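Local coordinates for protein coenzyme A transferase (Yersinia pestis, PDB 3QLI) that probably transfers coenzyme A between acyl groups, such as from an acyl-CoA to acetate, at residues Leu135-Val148 with Tyr165-Glu179. Sequence-based numbering, arbitrary orientation.
Sequences LAEEIGIDTFMHTV and YSSRIARSARRFIVE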
loop_
_atom_site.group_PDB
_atom_site.type_symbol
_atom_site.label_atom_id
_atom_site.label_comp_id
_atom_site.label_asym_id
_atom_site.label_seq_id
_atom_site.Cartn_x
_atom_site.Cartn_y
_atom_site.Cartn_z
ATOM N N LEU A 135 -5.025 9.791 15.253
ATOM C CA LEU A 135 -5.857 10.675 16.065
ATOM C C LEU A 135 -5.278 10.881 17.469
ATOM O O LEU A 135 -5.249 11.997 18.000
ATOM C CB LEU A 135 -7.289 10.127 16.151
ATOM C CG LEU A 135 -8.063 10.281 14.845
ATOM C CD1 LEU A 135 -9.274 9.345 14.795
ATOM C CD2 LEU A 135 -8.489 11.744 14.657
ATOM N N ALA A 136 -4.804 9.798 18.066
ATOM C CA ALA A 136 -4.375 9.839 19.457
ATOM C C ALA A 136 -3.024 10.522 19.592
ATOM O O ALA A 136 -2.744 11.174 20.605
ATOM C CB ALA A 136 -4.313 8.435 20.028
ATOM N N GLU A 137 -2.185 10.375 18.573
ATOM C CA GLU A 137 -0.776 10.734 18.720
ATOM C C GLU A 137 -0.345 11.937 17.879
ATOM O O GLU A 137 0.046 12.945 18.432
ATOM C CB GLU A 137 0.133 9.518 18.483
ATOM C CG GLU A 137 -0.002 8.485 19.605
ATOM C CD GLU A 137 0.806 7.216 19.380
ATOM O OE1 GLU A 137 1.782 7.227 18.595
ATOM O OE2 GLU A 137 0.453 6.192 20.002
ATOM N N GLU A 138 -0.413 11.848 16.554
ATOM C CA GLU A 138 0.014 12.992 15.751
ATOM C C GLU A 138 -0.928 14.172 15.906
ATOM O O GLU A 138 -0.492 15.312 16.033
ATOM C CB GLU A 138 0.154 12.631 14.273
ATOM C CG GLU A 138 1.523 12.036 13.919
ATOM C CD GLU A 138 1.515 10.529 14.013
ATOM O OE1 GLU A 138 0.602 9.971 14.672
ATOM O OE2 GLU A 138 2.419 9.897 13.438
ATOM N N ILE A 139 -2.224 13.895 15.903
ATOM C CA ILE A 139 -3.213 14.965 15.966
ATOM C C ILE A 139 -3.538 15.340 17.402
ATOM O O ILE A 139 -3.407 16.506 17.799
ATOM C CB ILE A 139 -4.492 14.558 15.217
ATOM C CG1 ILE A 139 -4.186 14.397 13.717
ATOM C CG2 ILE A 139 -5.609 15.576 15.477
ATOM C CD1 ILE A 139 -5.272 13.640 12.935
ATOM N N GLY A 140 -3.968 14.353 18.180
ATOM C CA GLY A 140 -4.294 14.581 19.574
ATOM C C GLY A 140 -5.747 14.998 19.689
ATOM O O GLY A 140 -6.193 15.912 19.005
ATOM N N ILE A 141 -6.493 14.318 20.551
ATOM C CA ILE A 141 -7.917 14.600 20.698
ATOM C C ILE A 141 -8.220 15.054 22.118
ATOM O O ILE A 141 -7.909 14.365 23.088
ATOM C CB ILE A 141 -8.774 13.365 20.340
ATOM C CG1 ILE A 141 -8.553 12.969 18.871
ATOM C CG2 ILE A 141 -10.273 13.617 20.665
ATOM C CD1 ILE A 141 -8.908 14.060 17.844
ATOM N N ASP A 142 -8.808 16.234 22.243
ATOM C CA ASP A 142 -9.141 16.763 23.563
ATOM C C ASP A 142 -10.479 16.224 24.082
ATOM O O ASP A 142 -10.619 15.919 25.267
ATOM C CB ASP A 142 -9.119 18.293 23.518
ATOM C CG ASP A 142 -7.774 18.822 23.050
ATOM O OD1 ASP A 142 -6.823 18.748 23.849
ATOM O OD2 ASP A 142 -7.655 19.286 21.891
ATOM N N THR A 143 -11.451 16.101 23.188
ATOM C CA THR A 143 -12.775 15.592 23.557
ATOM C C THR A 143 -13.234 14.567 22.541
ATOM O O THR A 143 -13.135 14.795 21.328
ATOM C CB THR A 143 -13.843 16.715 23.597
ATOM O OG1 THR A 143 -13.433 17.743 24.508
ATOM C CG2 THR A 143 -15.187 16.144 24.070
ATOM N N PHE A 144 -13.714 13.429 23.042
ATOM C CA PHE A 144 -14.311 12.408 22.195
ATOM C C PHE A 144 -15.757 12.151 22.635
ATOM O O PHE A 144 -16.027 12.052 23.835
ATOM C CB PHE A 144 -13.495 11.110 22.256
ATOM C CG PHE A 144 -13.902 10.104 21.220
ATOM C CD1 PHE A 144 -13.679 10.358 19.871
ATOM C CD2 PHE A 144 -14.519 8.913 21.586
ATOM C CE1 PHE A 144 -14.058 9.447 18.904
ATOM C CE2 PHE A 144 -14.917 7.991 20.608
ATOM C CZ PHE A 144 -14.686 8.254 19.277
ATOM N N MET A 145 -16.677 12.078 21.668
ATOM C CA MET A 145 -18.097 11.838 21.956
ATOM C C MET A 145 -18.593 10.650 21.130
ATOM O O MET A 145 -18.299 10.554 19.937
ATOM C CB MET A 145 -18.933 13.103 21.651
ATOM C CG MET A 145 -18.273 14.389 22.187
ATOM S SD MET A 145 -19.409 15.789 22.423
ATOM C CE MET A 145 -19.908 16.034 20.724
ATOM N N HIS A 146 -19.353 9.755 21.757
ATOM C CA HIS A 146 -19.790 8.513 21.100
ATOM C C HIS A 146 -21.094 8.055 21.778
ATOM O O HIS A 146 -21.222 8.143 23.008
ATOM C CB HIS A 146 -18.683 7.456 21.270
ATOM C CG HIS A 146 -18.734 6.303 20.302
ATOM N ND1 HIS A 146 -19.669 5.287 20.382
ATOM C CD2 HIS A 146 -17.899 5.958 19.293
ATOM C CE1 HIS A 146 -19.429 4.393 19.433
ATOM N NE2 HIS A 146 -18.361 4.777 18.756
ATOM N N THR A 147 -22.056 7.594 20.984
ATOM C CA THR A 147 -23.272 6.948 21.512
ATOM C C THR A 147 -22.933 5.544 22.034
ATOM O O THR A 147 -22.162 4.809 21.402
ATOM C CB THR A 147 -24.340 6.844 20.401
ATOM O OG1 THR A 147 -24.635 8.163 19.904
ATOM C CG2 THR A 147 -25.628 6.148 20.889
ATOM N N VAL A 148 -23.476 5.184 23.194
ATOM C CA VAL A 148 -23.157 3.894 23.811
ATOM C C VAL A 148 -24.427 3.214 24.267
ATOM O O VAL A 148 -25.462 3.851 24.401
ATOM C CB VAL A 148 -22.227 4.042 25.026
ATOM C CG1 VAL A 148 -20.890 4.683 24.605
ATOM C CG2 VAL A 148 -22.908 4.835 26.138
ATOM N N TYR A 165 -11.561 3.301 15.340
ATOM C CA TYR A 165 -10.591 4.088 16.085
ATOM C C TYR A 165 -11.229 4.571 17.385
ATOM O O TYR A 165 -10.555 5.111 18.257
ATOM C CB TYR A 165 -10.153 5.300 15.266
ATOM C CG TYR A 165 -11.299 6.199 14.850
ATOM C CD1 TYR A 165 -11.815 7.150 15.721
ATOM C CD2 TYR A 165 -11.866 6.094 13.588
ATOM C CE1 TYR A 165 -12.863 7.971 15.346
ATOM C CE2 TYR A 165 -12.913 6.908 13.203
ATOM C CZ TYR A 165 -13.409 7.846 14.085
ATOM O OH TYR A 165 -14.450 8.658 13.701
ATOM N N SER A 166 -12.537 4.363 17.503
ATOM C CA SER A 166 -13.292 4.813 18.668
ATOM C C SER A 166 -12.843 4.174 19.977
ATOM O O SER A 166 -12.758 4.845 21.000
ATOM C CB SER A 166 -14.791 4.574 18.457
ATOM O OG SER A 166 -15.306 5.413 17.440
ATOM N N SER A 167 -12.558 2.880 19.948
ATOM C CA SER A 167 -12.124 2.191 21.168
ATOM C C SER A 167 -10.787 2.707 21.711
ATOM O O SER A 167 -10.537 2.664 22.920
ATOM C CB SER A 167 -12.076 0.667 20.957
ATOM O OG SER A 167 -11.140 0.324 19.949
ATOM N N ARG A 168 -9.925 3.189 20.824
ATOM C CA ARG A 168 -8.682 3.834 21.257
ATOM C C ARG A 168 -8.906 5.275 21.740
ATOM O O ARG A 168 -8.413 5.680 22.802
ATOM C CB ARG A 168 -7.664 3.850 20.108
ATOM C CG ARG A 168 -6.433 4.739 20.349
ATOM C CD ARG A 168 -5.556 4.195 21.461
ATOM N NE ARG A 168 -4.378 5.036 21.712
ATOM C CZ ARG A 168 -3.243 4.978 21.020
ATOM N NH1 ARG A 168 -3.115 4.127 20.006
ATOM N NH2 ARG A 168 -2.237 5.790 21.332
ATOM N N ILE A 169 -9.641 6.054 20.956
ATOM C CA ILE A 169 -9.742 7.482 21.240
ATOM C C ILE A 169 -10.619 7.735 22.464
ATOM O O ILE A 169 -10.430 8.733 23.154
ATOM C CB ILE A 169 -10.252 8.289 20.036
ATOM C CG1 ILE A 169 -9.347 8.043 18.826
ATOM C CG2 ILE A 169 -10.305 9.791 20.384
ATOM C CD1 ILE A 169 -7.852 8.232 19.139
ATOM N N ALA A 170 -11.564 6.831 22.738
ATOM C CA ALA A 170 -12.385 6.929 23.956
ATOM C C ALA A 170 -11.496 6.921 25.189
ATOM O O ALA A 170 -11.805 7.551 26.208
ATOM C CB ALA A 170 -13.407 5.790 24.024
ATOM N N ARG A 171 -10.383 6.207 25.080
ATOM C CA ARG A 171 -9.423 6.079 26.168
ATOM C C ARG A 171 -8.316 7.128 26.084
ATOM O O ARG A 171 -7.881 7.654 27.108
ATOM C CB ARG A 171 -8.832 4.662 26.196
ATOM C CG ARG A 171 -9.905 3.597 26.463
ATOM C CD ARG A 171 -9.461 2.201 26.126
ATOM N NE ARG A 171 -10.351 1.211 26.734
ATOM C CZ ARG A 171 -11.498 0.783 26.204
ATOM N NH1 ARG A 171 -11.933 1.258 25.030
ATOM N NH2 ARG A 171 -12.213 -0.130 26.858
ATOM N N SER A 172 -7.876 7.463 24.877
ATOM C CA SER A 172 -6.792 8.440 24.743
ATOM C C SER A 172 -7.250 9.905 24.805
ATOM O O SER A 172 -6.476 10.761 25.191
ATOM C CB SER A 172 -5.964 8.194 23.480
ATOM O OG SER A 172 -5.251 6.966 23.598
ATOM N N ALA A 173 -8.489 10.201 24.427
ATOM C CA ALA A 173 -8.958 11.595 24.487
ATOM C C ALA A 173 -8.883 12.097 25.920
ATOM O O ALA A 173 -9.048 11.328 26.872
ATOM C CB ALA A 173 -10.382 11.715 23.956
ATOM N N ARG A 174 -8.633 13.388 26.091
ATOM C CA ARG A 174 -8.502 13.922 27.437
ATOM C C ARG A 174 -9.830 13.963 28.200
ATOM O O ARG A 174 -9.846 13.919 29.439
ATOM C CB ARG A 174 -7.777 15.276 27.393
ATOM C CG ARG A 174 -6.315 15.075 26.984
ATOM C CD ARG A 174 -5.537 16.374 26.878
ATOM N NE ARG A 174 -5.535 16.918 25.523
ATOM C CZ ARG A 174 -4.703 16.526 24.565
ATOM N NH1 ARG A 174 -3.822 15.567 24.806
ATOM N NH2 ARG A 174 -4.760 17.088 23.365
ATOM N N ARG A 175 -10.936 14.028 27.455
ATOM C CA ARG A 175 -12.288 13.840 28.006
ATOM C C ARG A 175 -13.125 12.935 27.079
ATOM O O ARG A 175 -13.052 13.037 25.854
ATOM C CB ARG A 175 -13.014 15.185 28.206
ATOM C CG ARG A 175 -12.371 16.122 29.223
ATOM C CD ARG A 175 -12.503 15.585 30.653
ATOM N NE ARG A 175 -12.164 16.605 31.650
ATOM C CZ ARG A 175 -12.047 16.371 32.952
ATOM N NH1 ARG A 175 -12.235 15.144 33.431
ATOM N NH2 ARG A 175 -11.748 17.366 33.782
ATOM N N PHE A 176 -13.922 12.059 27.682
ATOM C CA PHE A 176 -14.792 11.157 26.939
ATOM C C PHE A 176 -16.227 11.367 27.409
ATOM O O PHE A 176 -16.528 11.191 28.594
ATOM C CB PHE A 176 -14.351 9.710 27.173
ATOM C CG PHE A 176 -15.191 8.683 26.465
ATOM C CD1 PHE A 176 -15.690 8.921 25.188
ATOM C CD2 PHE A 176 -15.461 7.463 27.071
ATOM C CE1 PHE A 176 -16.447 7.959 24.524
ATOM C CE2 PHE A 176 -16.230 6.498 26.415
ATOM C CZ PHE A 176 -16.713 6.746 25.142
ATOM N N ILE A 177 -17.097 11.765 26.488
ATOM C CA ILE A 177 -18.493 12.064 26.807
ATOM C C ILE A 177 -19.375 11.065 26.078
ATOM O O ILE A 177 -19.273 10.933 24.855
ATOM C CB ILE A 177 -18.886 13.471 26.307
ATOM C CG1 ILE A 177 -17.873 14.509 26.798
ATOM C CG2 ILE A 177 -20.324 13.814 26.727
ATOM C CD1 ILE A 177 -18.164 15.927 26.302
ATOM N N VAL A 178 -20.241 10.357 26.807
ATOM C CA VAL A 178 -21.097 9.366 26.151
ATOM C C VAL A 178 -22.559 9.793 26.087
ATOM O O VAL A 178 -23.055 10.527 26.944
ATOM C CB VAL A 178 -21.016 7.985 26.828
ATOM C CG1 VAL A 178 -19.569 7.520 26.915
ATOM C CG2 VAL A 178 -21.656 8.034 28.200
ATOM N N GLU A 179 -23.235 9.320 25.051
ATOM C CA GLU A 179 -24.667 9.488 24.916
ATOM C C GLU A 179 -25.289 8.098 24.959
ATOM O O GLU A 179 -25.171 7.315 24.010
ATOM C CB GLU A 179 -24.985 10.195 23.600
ATOM C CG GLU A 179 -26.479 10.362 23.312
ATOM C CD GLU A 179 -26.735 11.464 22.297
ATOM O OE1 GLU A 179 -25.944 12.439 22.277
ATOM O OE2 GLU A 179 -27.717 11.368 21.522
HETATM O O HOH W 1 -0.321 3.495 18.841
HETATM O O HOH W 2 -17.910 4.480 15.791
#
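Ile-169 lies over one face of the Phe-144 ring, with its CB 4.1 Å from the ring centroid as a CH-pi contact. At the ring edge, in plane, is Ser-166 OG, 3.4 Å from Phe-144 CZ and hydrogen-bonded to Asp-164 OD2. Phe-144 CG stands anti to its backbone N (chi1 -169°), which lays the ring against helix 166-172. The Phe-176 ring runs beside it, offset, with the planes 27° apart. Ala-170 CB lies over the centre of one Phe-176 face, Val-178 CG1 nearer the rim of the opposite face. Leu-135 CD1 sits over one face of Tyr-165, whose hydroxyl bonds to Met-44 O. Ala-136 CB covers one face of the Arg-168 guanidinium, while Glu-137 OE2, Ser-172 OG and a water meet its edge. The salt bridge from Arg-168 NH2 (3.0 Å) uses the anti lone pair of Glu-137 OE2.

Arg-174 grips Asp-142 side-on. Its NE and NH2 reach OD1 at 2.8 and 2.7 Å from the same side of the carboxylate plane. Asp-142 OD2 bonds to His-41 N.

Strands 143-148 and 175-179 pair in parallel. Ile-177 N donates to Phe-144 O (2.9 Å, 174°). The two strands are neighbours in the parallel sheet of the Rossmann-like N-terminal domain, with helix 166-172 packed on one face.

Mostly apolar contacts join helix to sheet, beside a water between His-146 NE2 and Ser-166 OG. Bonds to both NE and NH2 would limit rotation of the Arg-174 guanidinium and probably stabilise a charged Asp-142.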